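Minor capsid protein (PDB 6G42) is the single jelly-roll penton protein of the virophage mavirus and assembles as a pentamer that probably closes the fivefold vertices of the capsid. Local coordinates at residues F142-T147 and S179-N184; E84-R89 and N152-M157; Y73-F78 and N114-G119; L63-P68 and Y240-N245. All blocks are in the same frame, centred on the assembly; numbering follows the deposited sequence.

Contacts 1, 2 and 3 share one five-stranded sheet in the part of the chain far from its centre, and contact 4 lies near that centre, between two loops that follow jelly-roll strands. Contact 2 is the surface member, joining strands 84-90 and 154-158 across the intervening strand 74-79. That same middle strand meets helix 106-120 in contact 3, while contact 1 sets strand 141-145 of a smaller sheet against 179-184; both are buried. Chemistry follows place. Aliphatic groups almost alone make contacts 1 and 3; contact 2, at the surface, joins methionines to a histidine ring, an isoleucine and a valine; and contact 4 mixes leucines with amides, a tyrosine and a bridging water.

Contact 1. Residues F142-T147 and S179-N184; sequences FEITTT and SLVILN
I144 carries CG1 beside its own backbone N (chi1 -67°) and extends it to CD1, while V181 holds CG1 anti to the backbone N (chi1 180°), and these two branches reach toward each other tip to tip. I144 CD1 and V181 CG1 end 3.8 Å apart. The other branch of isoleucine serves a second neighbour: I144 CG2 lies 3.9 Å from L183 CD1, the two side chains crossing at about a right angle. L183 CD1 also receives T146 CG2 at 3.8 Å, so one leucine methyl sits against two residues of 142-147, both pointing toward 179-184, I144 from the strand and T146 from just past its end. The arrangement is that of two beta sheets packed face to face, the three-stranded one containing 141-145 against the five-stranded one containing 179-181. I156, on the neighbouring strand 154-158, touches both I144 and L183 and extends the apolar layer. T146 meets the leucine chiefly through its methyl; its hydroxyl makes a weak hydrogen bond to D186 O, beside strand 187-189. At the other end of 179-184, S179 OG is bonded to D173 and to R25 of the second subunit.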
loop_
_atom_site.group_PDB
_atom_site.type_symbol
_atom_site.label_atom_id
_atom_site.label_comp_id
_atom_site.label_asym_id
_atom_site.label_seq_id
_atom_site.Cartn_x
_atom_site.Cartn_y
_atom_site.Cartn_z
ATOM N N PHE C 142 -9.279 -11.409 20.442
ATOM C CA PHE C 142 -9.767 -12.196 21.570
ATOM C C PHE C 142 -11.235 -11.879 21.832
ATOM O O PHE C 142 -11.669 -10.732 21.674
ATOM C CB PHE C 142 -8.927 -11.932 22.819
ATOM C CG PHE C 142 -7.526 -12.465 22.725
ATOM C CD1 PHE C 142 -6.527 -11.720 22.109
ATOM C CD2 PHE C 142 -7.203 -13.718 23.246
ATOM C CE1 PHE C 142 -5.230 -12.210 22.018
ATOM C CE2 PHE C 142 -5.907 -14.213 23.157
ATOM C CZ PHE C 142 -4.918 -13.458 22.541
ATOM N N GLU C 143 -11.984 -12.908 22.232
ATOM C CA GLU C 143 -13.431 -12.814 22.459
ATOM C C GLU C 143 -13.800 -13.280 23.863
ATOM O O GLU C 143 -13.157 -14.174 24.416
ATOM C CB GLU C 143 -14.183 -13.681 21.447
ATOM C CG GLU C 143 -13.934 -13.323 19.994
ATOM C CD GLU C 143 -14.761 -14.166 19.045
ATOM O OE1 GLU C 143 -14.766 -15.406 19.186
ATOM O OE2 GLU C 143 -15.396 -13.593 18.138
ATOM N N ILE C 144 -14.848 -12.674 24.419
ATOM C CA ILE C 144 -15.442 -13.102 25.687
ATOM C C ILE C 144 -16.877 -13.519 25.394
ATOM O O ILE C 144 -17.662 -12.722 24.872
ATOM C CB ILE C 144 -15.408 -11.982 26.751
ATOM C CG1 ILE C 144 -13.961 -11.687 27.164
ATOM C CG2 ILE C 144 -16.205 -12.369 27.993
ATOM C CD1 ILE C 144 -13.755 -10.311 27.760
ATOM N N THR C 145 -17.201 -14.769 25.726
ATOM C CA THR C 145 -18.551 -15.320 25.565
ATOM C C THR C 145 -19.235 -15.408 26.930
ATOM O O THR C 145 -18.621 -15.841 27.909
ATOM C CB THR C 145 -18.515 -16.701 24.890
ATOM O OG1 THR C 145 -17.873 -16.579 23.617
ATOM C CG2 THR C 145 -19.925 -17.263 24.684
ATOM N N THR C 146 -20.508 -15.010 26.966
ATOM C CA THR C 146 -21.267 -14.852 28.214
ATOM C C THR C 146 -22.762 -15.106 28.015
ATOM O O THR C 146 -23.290 -14.926 26.917
ATOM C CB THR C 146 -21.100 -13.430 28.799
ATOM O OG1 THR C 146 -21.104 -12.463 27.741
ATOM C CG2 THR C 146 -19.801 -13.305 29.576
ATOM N N THR C 147 -23.429 -15.527 29.092
ATOM C CA THR C 147 -24.896 -15.636 29.134
ATOM C C THR C 147 -25.501 -14.334 29.652
ATOM O O THR C 147 -24.808 -13.518 30.271
ATOM C CB THR C 147 -25.376 -16.783 30.044
ATOM O OG1 THR C 147 -24.934 -16.555 31.390
ATOM C CG2 THR C 147 -24.850 -18.132 29.550
ATOM N N SER C 179 -10.346 -2.774 36.410
ATOM C CA SER C 179 -11.326 -2.135 35.518
ATOM C C SER C 179 -12.357 -3.160 35.056
ATOM O O SER C 179 -12.018 -4.320 34.832
ATOM C CB SER C 179 -10.634 -1.532 34.289
ATOM O OG SER C 179 -9.688 -0.540 34.650
ATOM N N LEU C 180 -13.606 -2.717 34.902
ATOM C CA LEU C 180 -14.723 -3.590 34.510
ATOM C C LEU C 180 -14.829 -3.748 32.995
ATOM O O LEU C 180 -14.790 -2.762 32.261
ATOM C CB LEU C 180 -16.056 -3.035 35.031
ATOM C CG LEU C 180 -16.217 -2.825 36.536
ATOM C CD1 LEU C 180 -17.504 -2.059 36.819
ATOM C CD2 LEU C 180 -16.197 -4.142 37.297
ATOM N N VAL C 181 -14.996 -4.987 32.539
ATOM C CA VAL C 181 -15.219 -5.277 31.123
ATOM C C VAL C 181 -16.717 -5.151 30.831
ATOM O O VAL C 181 -17.518 -5.985 31.266
ATOM C CB VAL C 181 -14.708 -6.684 30.739
ATOM C CG1 VAL C 181 -14.950 -6.976 29.262
ATOM C CG2 VAL C 181 -13.223 -6.810 31.053
ATOM N N ILE C 182 -17.080 -4.103 30.093
ATOM C CA ILE C 182 -18.465 -3.855 29.695
ATOM C C ILE C 182 -18.867 -4.828 28.578
ATOM O O ILE C 182 -18.253 -4.836 27.511
ATOM C CB ILE C 182 -18.652 -2.384 29.253
ATOM C CG1 ILE C 182 -18.491 -1.458 30.470
ATOM C CG2 ILE C 182 -20.022 -2.163 28.611
ATOM C CD1 ILE C 182 -18.254 -0.001 30.127
ATOM N N LEU C 183 -19.904 -5.626 28.840
ATOM C CA LEU C 183 -20.399 -6.640 27.901
ATOM C C LEU C 183 -21.899 -6.467 27.662
ATOM O O LEU C 183 -22.676 -6.480 28.615
ATOM C CB LEU C 183 -20.136 -8.037 28.464
ATOM C CG LEU C 183 -18.684 -8.391 28.788
ATOM C CD1 LEU C 183 -18.613 -9.692 29.571
ATOM C CD2 LEU C 183 -17.857 -8.485 27.516
ATOM N N ASN C 184 -22.296 -6.316 26.397
ATOM C CA ASN C 184 -23.711 -6.131 26.008
ATOM C C ASN C 184 -24.354 -7.256 25.185
ATOM O O ASN C 184 -25.569 -7.235 24.976
ATOM C CB ASN C 184 -23.860 -4.816 25.235
ATOM C CG ASN C 184 -23.788 -3.600 26.138
ATOM O OD1 ASN C 184 -24.511 -3.511 27.131
ATOM N ND2 ASN C 184 -22.926 -2.651 25.795
#

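Contact 2. Residues E84-R89 and N152-M157; sequences EIMGVR and NGHFIM
The strands carrying M86 and H154 run nearly parallel, their short axes 9.3 Å apart at 27°, because each pairs antiparallel with strand 74-79, which lies between them. At that separation only side chains can meet. M86 bends at chi2 (-139°) and chi3, turning its methyl to the imidazole: M86 CE stands 3.4 Å from H154 CD2 and approaches the ring obliquely. The sulfur keeps more to the periphery, M86 SD lying 5.4 Å from the centroid of the H154 ring, at its edge. A second group gathers round M157, whose chain is bent at chi3 so that its methyl rests on the other strand. M157 CE is 3.9 Å from I85 CG1, and the side chains cross at about a right angle. The same methyl lies 4.3 Å from V88 CG2, a looser touch. F78, from the middle strand, packs on both I85 and M157. M86 and G87 both pair with I77 in the backbone, consistent with a classic beta bulge, and the extra residue probably explains how I85 and V88, three apart, both reach one methyl. These are next-nearest strands of one antiparallel sheet, bridged by side chains over strand 74-79, with 84-90 the outermost strand within the chain.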
loop_
_atom_site.group_PDB
_atom_site.type_symbol
_atom_site.label_atom_id
_atom_site.label_comp_id
_atom_site.label_asym_id
_atom_site.label_seq_id
_atom_site.Cartn_x
_atom_site.Cartn_y
_atom_site.Cartn_z
ATOM N N GLU C 84 -19.380 -5.375 45.369
ATOM C CA GLU C 84 -18.084 -5.695 45.978
ATOM C C GLU C 84 -17.297 -6.687 45.115
ATOM O O GLU C 84 -17.873 -7.420 44.307
ATOM C CB GLU C 84 -18.296 -6.302 47.372
ATOM C CG GLU C 84 -18.791 -5.331 48.439
ATOM C CD GLU C 84 -17.667 -4.654 49.201
ATOM O OE1 GLU C 84 -16.708 -4.175 48.561
ATOM O OE2 GLU C 84 -17.745 -4.596 50.445
ATOM N N ILE C 85 -15.978 -6.702 45.307
ATOM C CA ILE C 85 -15.090 -7.669 44.652
ATOM C C ILE C 85 -15.292 -9.027 45.327
ATOM O O ILE C 85 -15.204 -9.131 46.551
ATOM C CB ILE C 85 -13.600 -7.249 44.759
ATOM C CG1 ILE C 85 -13.354 -5.919 44.032
ATOM C CG2 ILE C 85 -12.676 -8.330 44.192
ATOM C CD1 ILE C 85 -12.092 -5.198 44.468
ATOM N N MET C 86 -15.555 -10.056 44.525
ATOM C CA MET C 86 -15.742 -11.419 45.030
ATOM C C MET C 86 -14.436 -12.205 45.084
ATOM O O MET C 86 -14.166 -12.887 46.074
ATOM C CB MET C 86 -16.766 -12.164 44.181
ATOM C CG MET C 86 -18.143 -11.520 44.210
ATOM S SD MET C 86 -19.482 -12.720 44.301
ATOM C CE MET C 86 -19.365 -13.443 42.673
ATOM N N GLY C 87 -13.633 -12.112 44.026
ATOM C CA GLY C 87 -12.342 -12.804 43.968
ATOM C C GLY C 87 -11.393 -12.235 42.931
ATOM O O GLY C 87 -11.825 -11.598 41.971
ATOM N N VAL C 88 -10.097 -12.455 43.155
ATOM C CA VAL C 88 -9.023 -12.046 42.245
ATOM C C VAL C 88 -7.939 -13.130 42.255
ATOM O O VAL C 88 -7.553 -13.618 43.322
ATOM C CB VAL C 88 -8.411 -10.681 42.654
ATOM C CG1 VAL C 88 -7.179 -10.343 41.825
ATOM C CG2 VAL C 88 -9.434 -9.566 42.510
ATOM N N ARG C 89 -7.444 -13.484 41.068
ATOM C CA ARG C 89 -6.367 -14.475 40.917
ATOM C C ARG C 89 -5.377 -14.076 39.819
ATOM O O ARG C 89 -5.759 -13.460 38.822
ATOM C CB ARG C 89 -6.954 -15.852 40.604
ATOM C CG ARG C 89 -5.969 -17.001 40.801
ATOM C CD ARG C 89 -6.607 -18.360 40.555
ATOM N NE ARG C 89 -7.698 -18.647 41.490
ATOM C CZ ARG C 89 -8.433 -19.759 41.499
ATOM N NH1 ARG C 89 -8.216 -20.735 40.617
ATOM N NH2 ARG C 89 -9.399 -19.897 42.403
ATOM N N ASN C 152 -26.227 -9.551 33.836
ATOM C CA ASN C 152 -27.089 -8.887 34.823
ATOM C C ASN C 152 -26.495 -8.968 36.232
ATOM O O ASN C 152 -26.542 -7.993 36.984
ATOM C CB ASN C 152 -28.500 -9.492 34.818
ATOM C CG ASN C 152 -29.274 -9.174 33.543
ATOM O OD1 ASN C 152 -29.313 -8.025 33.099
ATOM N ND2 ASN C 152 -29.903 -10.188 32.955
ATOM N N GLY C 153 -25.938 -10.129 36.573
ATOM C CA GLY C 153 -25.363 -10.367 37.898
ATOM C C GLY C 153 -23.989 -9.759 38.128
ATOM O O GLY C 153 -23.802 -8.970 39.055
ATOM N N HIS C 154 -23.034 -10.132 37.280
ATOM C CA HIS C 154 -21.608 -9.878 37.529
ATOM C C HIS C 154 -20.877 -9.192 36.374
ATOM O O HIS C 154 -21.408 -9.053 35.269
ATOM C CB HIS C 154 -20.899 -11.202 37.842
ATOM C CG HIS C 154 -21.576 -12.021 38.898
ATOM N ND1 HIS C 154 -22.590 -12.912 38.618
ATOM C CD2 HIS C 154 -21.382 -12.083 40.235
ATOM C CE1 HIS C 154 -22.989 -13.490 39.736
ATOM N NE2 HIS C 154 -22.271 -13.005 40.733
ATOM N N PHE C 155 -19.650 -8.764 36.668
ATOM C CA PHE C 155 -18.699 -8.262 35.675
ATOM C C PHE C 155 -17.417 -9.091 35.705
ATOM O O PHE C 155 -17.150 -9.806 36.671
ATOM C CB PHE C 155 -18.313 -6.816 35.990
ATOM C CG PHE C 155 -19.299 -5.790 35.517
ATOM C CD1 PHE C 155 -19.672 -5.722 34.177
ATOM C CD2 PHE C 155 -19.813 -4.843 36.403
ATOM C CE1 PHE C 155 -20.565 -4.757 33.736
ATOM C CE2 PHE C 155 -20.703 -3.874 35.969
ATOM C CZ PHE C 155 -21.080 -3.831 34.634
ATOM N N ILE C 156 -16.628 -8.972 34.637
ATOM C CA ILE C 156 -15.250 -9.472 34.598
ATOM C C ILE C 156 -14.322 -8.278 34.823
ATOM O O ILE C 156 -14.522 -7.215 34.232
ATOM C CB ILE C 156 -14.915 -10.141 33.247
ATOM C CG1 ILE C 156 -15.813 -11.363 33.015
ATOM C CG2 ILE C 156 -13.446 -10.565 33.195
ATOM C CD1 ILE C 156 -15.846 -11.848 31.578
ATOM N N MET C 157 -13.307 -8.471 35.667
ATOM C CA MET C 157 -12.320 -7.436 36.006
ATOM C C MET C 157 -10.978 -7.751 35.361
ATOM O O MET C 157 -10.548 -8.898 35.375
ATOM C CB MET C 157 -12.095 -7.374 37.517
ATOM C CG MET C 157 -13.288 -6.932 38.344
ATOM S SD MET C 157 -13.072 -7.353 40.084
ATOM C CE MET C 157 -11.617 -6.407 40.525
#

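Contact 3. Residues Y73-F78 and N114-G119; sequences YQVGIF and NETLAG
V75 overlaps two successive residues of helix 106-120, T116 and L117, with a single methyl. V75 CG2 sits between its own backbone N and carbonyl carbon, the crowded position, and from there it projects at the helix. T116 CG2 meets it at 3.8 Å, the side chains crossing obliquely. L117, the next residue, crosses the valine at about a right angle: V75 CG2 is 3.9 Å from L117 CD1, and V75 CB is 4.0 Å from that same leucine methyl. The CA-CB bond of L117 does not aim at the strand, but the fold of its side chain (chi1 -159°, chi2 63°) swings CD1 back to the valine. The backbones come close here, V75 CA and L117 CA being 6.7 Å apart. This is a helix laid on one face of an antiparallel sheet, with strand 74-79 as the strand beneath it. M162 of helix 160-165 also touches V75, so two helices contribute to the cover of this buried valine. T116 divides its branches by polarity: the methyl goes to the strand, while OG1 turns back to hydrogen-bond A112 O, one turn earlier in the same helix. N114 reaches another way, its OD1 accepting the backbone N-H of F133 and so tying the helix to strand 132-136 of the smaller sheet. G119 O receives a weak hydrogen bond from R89 NH2, on the strand next to 74-79.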
loop_
_atom_site.group_PDB
_atom_site.type_symbol
_atom_site.label_atom_id
_atom_site.label_comp_id
_atom_site.label_asym_id
_atom_site.label_seq_id
_atom_site.Cartn_x
_atom_site.Cartn_y
_atom_site.Cartn_z
ATOM N N TYR C 73 -0.502 -10.398 34.878
ATOM C CA TYR C 73 -1.949 -10.358 34.664
ATOM C C TYR C 73 -2.715 -10.820 35.900
ATOM O O TYR C 73 -2.220 -11.638 36.674
ATOM C CB TYR C 73 -2.359 -11.211 33.450
ATOM C CG TYR C 73 -1.829 -10.755 32.090
ATOM C CD1 TYR C 73 -1.413 -9.433 31.856
ATOM C CD2 TYR C 73 -1.784 -11.649 31.018
ATOM C CE1 TYR C 73 -0.942 -9.038 30.611
ATOM C CE2 TYR C 73 -1.317 -11.260 29.770
ATOM C CZ TYR C 73 -0.894 -9.955 29.571
ATOM O OH TYR C 73 -0.429 -9.566 28.336
ATOM N N GLN C 74 -3.923 -10.277 36.063
ATOM C CA GLN C 74 -4.877 -10.692 37.095
ATOM C C GLN C 74 -6.296 -10.479 36.589
ATOM O O GLN C 74 -6.628 -9.384 36.130
ATOM C CB GLN C 74 -4.729 -9.871 38.379
ATOM C CG GLN C 74 -3.449 -10.087 39.167
ATOM C CD GLN C 74 -3.437 -9.335 40.494
ATOM O OE1 GLN C 74 -4.486 -8.959 41.028
ATOM N NE2 GLN C 74 -2.240 -9.113 41.035
ATOM N N VAL C 75 -7.123 -11.517 36.687
ATOM C CA VAL C 75 -8.570 -11.387 36.449
ATOM C C VAL C 75 -9.316 -11.339 37.780
ATOM O O VAL C 75 -8.742 -11.606 38.834
ATOM C CB VAL C 75 -9.154 -12.496 35.537
ATOM C CG1 VAL C 75 -8.605 -12.355 34.127
ATOM C CG2 VAL C 75 -8.900 -13.898 36.084
ATOM N N GLY C 76 -10.592 -10.976 37.717
ATOM C CA GLY C 76 -11.444 -10.904 38.903
ATOM C C GLY C 76 -12.916 -10.886 38.553
ATOM O O GLY C 76 -13.281 -10.800 37.381
ATOM N N ILE C 77 -13.762 -10.986 39.576
ATOM C CA ILE C 77 -15.219 -10.956 39.394
ATOM C C ILE C 77 -15.852 -10.005 40.399
ATOM O O ILE C 77 -15.585 -10.088 41.598
ATOM C CB ILE C 77 -15.845 -12.358 39.509
ATOM C CG1 ILE C 77 -15.052 -13.329 38.629
ATOM C CG2 ILE C 77 -17.320 -12.313 39.116
ATOM C CD1 ILE C 77 -15.681 -14.680 38.409
ATOM N N PHE C 78 -16.700 -9.117 39.881
ATOM C CA PHE C 78 -17.332 -8.043 40.645
ATOM C C PHE C 78 -18.841 -8.250 40.617
ATOM O O PHE C 78 -19.449 -8.256 39.544
ATOM C CB PHE C 78 -16.971 -6.695 40.016
ATOM C CG PHE C 78 -17.428 -5.500 40.806
ATOM C CD1 PHE C 78 -16.683 -5.037 41.884
ATOM C CD2 PHE C 78 -18.588 -4.815 40.455
ATOM C CE1 PHE C 78 -17.095 -3.925 42.606
ATOM C CE2 PHE C 78 -19.006 -3.702 41.173
ATOM C CZ PHE C 78 -18.258 -3.255 42.249
ATOM N N ASN C 114 -8.428 -18.231 30.368
ATOM C CA ASN C 114 -9.718 -18.906 30.559
ATOM C C ASN C 114 -9.754 -19.824 31.779
ATOM O O ASN C 114 -10.706 -19.783 32.555
ATOM C CB ASN C 114 -10.087 -19.716 29.307
ATOM C CG ASN C 114 -11.567 -20.054 29.241
ATOM O OD1 ASN C 114 -12.415 -19.270 29.667
ATOM N ND2 ASN C 114 -11.886 -21.223 28.698
ATOM N N GLU C 115 -8.724 -20.656 31.932
ATOM C CA GLU C 115 -8.623 -21.590 33.066
ATOM C C GLU C 115 -8.478 -20.873 34.417
ATOM O O GLU C 115 -8.987 -21.353 35.432
ATOM C CB GLU C 115 -7.462 -22.571 32.857
ATOM C CG GLU C 115 -7.697 -23.569 31.730
ATOM C CD GLU C 115 -6.498 -24.465 31.447
ATOM O OE1 GLU C 115 -5.418 -24.260 32.043
ATOM O OE2 GLU C 115 -6.635 -25.384 30.612
ATOM N N THR C 116 -7.775 -19.741 34.416
ATOM C CA THR C 116 -7.713 -18.840 35.575
ATOM C C THR C 116 -9.110 -18.328 35.939
ATOM O O THR C 116 -9.488 -18.298 37.109
ATOM C CB THR C 116 -6.810 -17.625 35.287
ATOM O OG1 THR C 116 -5.564 -18.075 34.754
ATOM C CG2 THR C 116 -6.551 -16.807 36.554
ATOM N N LEU C 117 -9.855 -17.922 34.915
ATOM C CA LEU C 117 -11.209 -17.411 35.075
ATOM C C LEU C 117 -12.197 -18.497 35.509
ATOM O O LEU C 117 -13.081 -18.244 36.328
ATOM C CB LEU C 117 -11.669 -16.759 33.767
ATOM C CG LEU C 117 -12.812 -15.748 33.838
ATOM C CD1 LEU C 117 -12.448 -14.522 34.666
ATOM C CD2 LEU C 117 -13.187 -15.328 32.427
ATOM N N ALA C 118 -12.037 -19.702 34.962
ATOM C CA ALA C 118 -12.866 -20.855 35.334
ATOM C C ALA C 118 -12.596 -21.305 36.769
ATOM O O ALA C 118 -13.528 -21.576 37.521
ATOM C CB ALA C 118 -12.632 -22.008 34.370
ATOM N N GLY C 119 -11.318 -21.383 37.132
ATOM C CA GLY C 119 -10.902 -21.698 38.502
ATOM C C GLY C 119 -11.417 -20.731 39.559
ATOM O O GLY C 119 -11.721 -21.141 40.679
#

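Contact 4. Residues L63-P68 and Y240-N245; sequences LPLFKP and YLQQNN
L63 and L65 make the tightly packed part of this contact, the first on the Y240 ring and the second against Q242 and N245. L63 comes from the direction opposite to the tyrosine and sets CD1 3.7 Å from Y240 CE1. That methyl forms an off-centre CH-pi contact, L63 CD1 lying 4.1 Å from the centroid of the Y240 ring and 30° off its normal. I201 and I251 touch both side chains, closing an apolar cluster beside the jelly-roll strands. L65 packs against polar groups, crossing Q242 at about a right angle with L65 CD2 3.5 Å from Q242 NE2, while L65 CD1 comes within 3.3 Å of N245 OD1. The segments lie in the loops that follow strands 49-62 and 236-239, and the first leads toward the outlying sheets; its L65 and F66 both face M103 in a classic beta bulge. Between P64 and Q242 the link is indirect, through a water that donates to P64 O and, at 2.6 Å, to Q242 OE1. That oxygen has a second donor, Y240 OH, 2.7 Å from Q242 OE1, which stands above the carbonyl plane. The bend of Q242 at chi2 (63°) brings its amide back over its own loop, where Q242 NE2 bonds N244 O at 2.9 Å, nearly straight (166°), and also Q246 O. Both amide ends are thus held, which fixes the rotation of the group that L65 rests on. N245 is anchored beyond the contact, OD1 to Y106 N and ND2 to D105. On the outer side of 240-245, exposed L241 packs on L252 of the second subunit.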
loop_
_atom_site.group_PDB
_atom_site.type_symbol
_atom_site.label_atom_id
_atom_site.label_comp_id
_atom_site.label_asym_id
_atom_site.label_seq_id
_atom_site.Cartn_x
_atom_site.Cartn_y
_atom_site.Cartn_z
ATOM N N LEU C 63 9.635 -18.405 15.667
ATOM C CA LEU C 63 9.726 -17.290 16.606
ATOM C C LEU C 63 8.630 -17.388 17.668
ATOM O O LEU C 63 7.517 -17.826 17.371
ATOM C CB LEU C 63 9.616 -15.958 15.866
ATOM C CG LEU C 63 10.758 -15.568 14.921
ATOM C CD1 LEU C 63 10.389 -14.301 14.160
ATOM C CD2 LEU C 63 12.077 -15.372 15.655
ATOM N N PRO C 64 8.944 -16.988 18.917
ATOM C CA PRO C 64 7.916 -16.984 19.954
ATOM C C PRO C 64 6.924 -15.839 19.804
ATOM O O PRO C 64 7.274 -14.767 19.299
ATOM C CB PRO C 64 8.717 -16.843 21.249
ATOM C CG PRO C 64 9.989 -16.180 20.850
ATOM C CD PRO C 64 10.279 -16.678 19.465
ATOM N N LEU C 65 5.696 -16.093 20.241
ATOM C CA LEU C 65 4.605 -15.126 20.181
ATOM C C LEU C 65 4.324 -14.405 21.511
ATOM O O LEU C 65 3.747 -13.319 21.507
ATOM C CB LEU C 65 3.329 -15.826 19.701
ATOM C CG LEU C 65 3.401 -16.668 18.424
ATOM C CD1 LEU C 65 1.997 -16.984 17.932
ATOM C CD2 LEU C 65 4.186 -15.983 17.316
ATOM N N PHE C 66 4.717 -15.005 22.635
ATOM C CA PHE C 66 4.408 -14.478 23.972
ATOM C C PHE C 66 5.492 -14.894 24.973
ATOM O O PHE C 66 6.138 -15.931 24.798
ATOM C CB PHE C 66 3.031 -14.976 24.423
ATOM C CG PHE C 66 2.503 -14.289 25.655
ATOM C CD1 PHE C 66 2.030 -12.984 25.591
ATOM C CD2 PHE C 66 2.461 -14.949 26.881
ATOM C CE1 PHE C 66 1.534 -12.344 26.726
ATOM C CE2 PHE C 66 1.960 -14.317 28.018
ATOM C CZ PHE C 66 1.499 -13.013 27.940
ATOM N N LYS C 67 5.685 -14.075 26.008
ATOM C CA LYS C 67 6.715 -14.295 27.032
ATOM C C LYS C 67 6.162 -13.890 28.401
ATOM O O LYS C 67 6.331 -12.743 28.809
ATOM C CB LYS C 67 7.959 -13.473 26.699
ATOM C CG LYS C 67 9.141 -13.676 27.637
ATOM C CD LYS C 67 10.242 -12.683 27.322
ATOM C CE LYS C 67 11.549 -13.051 27.987
ATOM N NZ LYS C 67 12.659 -12.234 27.431
ATOM N N PRO C 68 5.517 -14.837 29.124
ATOM C CA PRO C 68 4.801 -14.552 30.385
ATOM C C PRO C 68 5.557 -13.823 31.504
ATOM O O PRO C 68 4.917 -13.163 32.325
ATOM C CB PRO C 68 4.408 -15.943 30.874
ATOM C CG PRO C 68 4.255 -16.737 29.635
ATOM C CD PRO C 68 5.344 -16.250 28.730
ATOM N N TYR C 240 10.878 -6.039 13.990
ATOM C CA TYR C 240 9.908 -7.111 13.796
ATOM C C TYR C 240 8.516 -6.696 14.279
ATOM O O TYR C 240 8.380 -5.975 15.266
ATOM C CB TYR C 240 10.373 -8.377 14.510
ATOM C CG TYR C 240 9.460 -9.557 14.289
ATOM C CD1 TYR C 240 9.474 -10.260 13.086
ATOM C CD2 TYR C 240 8.560 -9.958 15.277
ATOM C CE1 TYR C 240 8.620 -11.339 12.875
ATOM C CE2 TYR C 240 7.707 -11.026 15.079
ATOM C CZ TYR C 240 7.735 -11.716 13.878
ATOM O OH TYR C 240 6.883 -12.778 13.697
ATOM N N LEU C 241 7.497 -7.148 13.555
ATOM C CA LEU C 241 6.094 -6.947 13.922
ATOM C C LEU C 241 5.337 -8.269 13.755
ATOM O O LEU C 241 5.447 -8.920 12.714
ATOM C CB LEU C 241 5.467 -5.876 13.034
ATOM C CG LEU C 241 6.147 -4.503 13.042
ATOM C CD1 LEU C 241 5.641 -3.656 11.882
ATOM C CD2 LEU C 241 5.931 -3.786 14.367
ATOM N N GLN C 242 4.576 -8.657 14.775
ATOM C CA GLN C 242 3.768 -9.869 14.719
ATOM C C GLN C 242 2.424 -9.546 14.064
ATOM O O GLN C 242 1.592 -8.846 14.649
ATOM C CB GLN C 242 3.575 -10.455 16.118
ATOM C CG GLN C 242 3.019 -11.875 16.147
ATOM C CD GLN C 242 3.938 -12.907 15.497
ATOM O OE1 GLN C 242 5.150 -12.920 15.737
ATOM N NE2 GLN C 242 3.358 -13.792 14.678
ATOM N N GLN C 243 2.233 -10.064 12.849
ATOM C CA GLN C 243 1.060 -9.768 12.008
ATOM C C GLN C 243 -0.154 -10.658 12.301
ATOM O O GLN C 243 -1.295 -10.231 12.135
ATOM C CB GLN C 243 1.430 -9.935 10.531
ATOM C CG GLN C 243 2.522 -8.994 10.033
ATOM C CD GLN C 243 2.047 -7.572 9.772
ATOM O OE1 GLN C 243 0.843 -7.305 9.683
ATOM N NE2 GLN C 243 3.000 -6.648 9.634
ATOM N N ASN C 244 0.109 -11.893 12.719
ATOM C CA ASN C 244 -0.918 -12.927 12.854
ATOM C C ASN C 244 -0.474 -13.983 13.884
ATOM O O ASN C 244 0.469 -13.753 14.639
ATOM C CB ASN C 244 -1.174 -13.550 11.477
ATOM C CG ASN C 244 0.061 -14.207 10.893
ATOM O OD1 ASN C 244 1.145 -14.155 11.474
ATOM N ND2 ASN C 244 -0.094 -14.819 9.729
ATOM N N ASN C 245 -1.136 -15.135 13.904
ATOM C CA ASN C 245 -0.825 -16.197 14.861
ATOM C C ASN C 245 0.123 -17.268 14.285
ATOM O O ASN C 245 -0.066 -18.463 14.514
ATOM C CB ASN C 245 -2.135 -16.827 15.336
ATOM C CG ASN C 245 -1.939 -17.779 16.498
ATOM O OD1 ASN C 245 -1.207 -17.482 17.441
ATOM N ND2 ASN C 245 -2.581 -18.937 16.427
HETATM O O HOH W 1 6.137 -12.709 18.148
#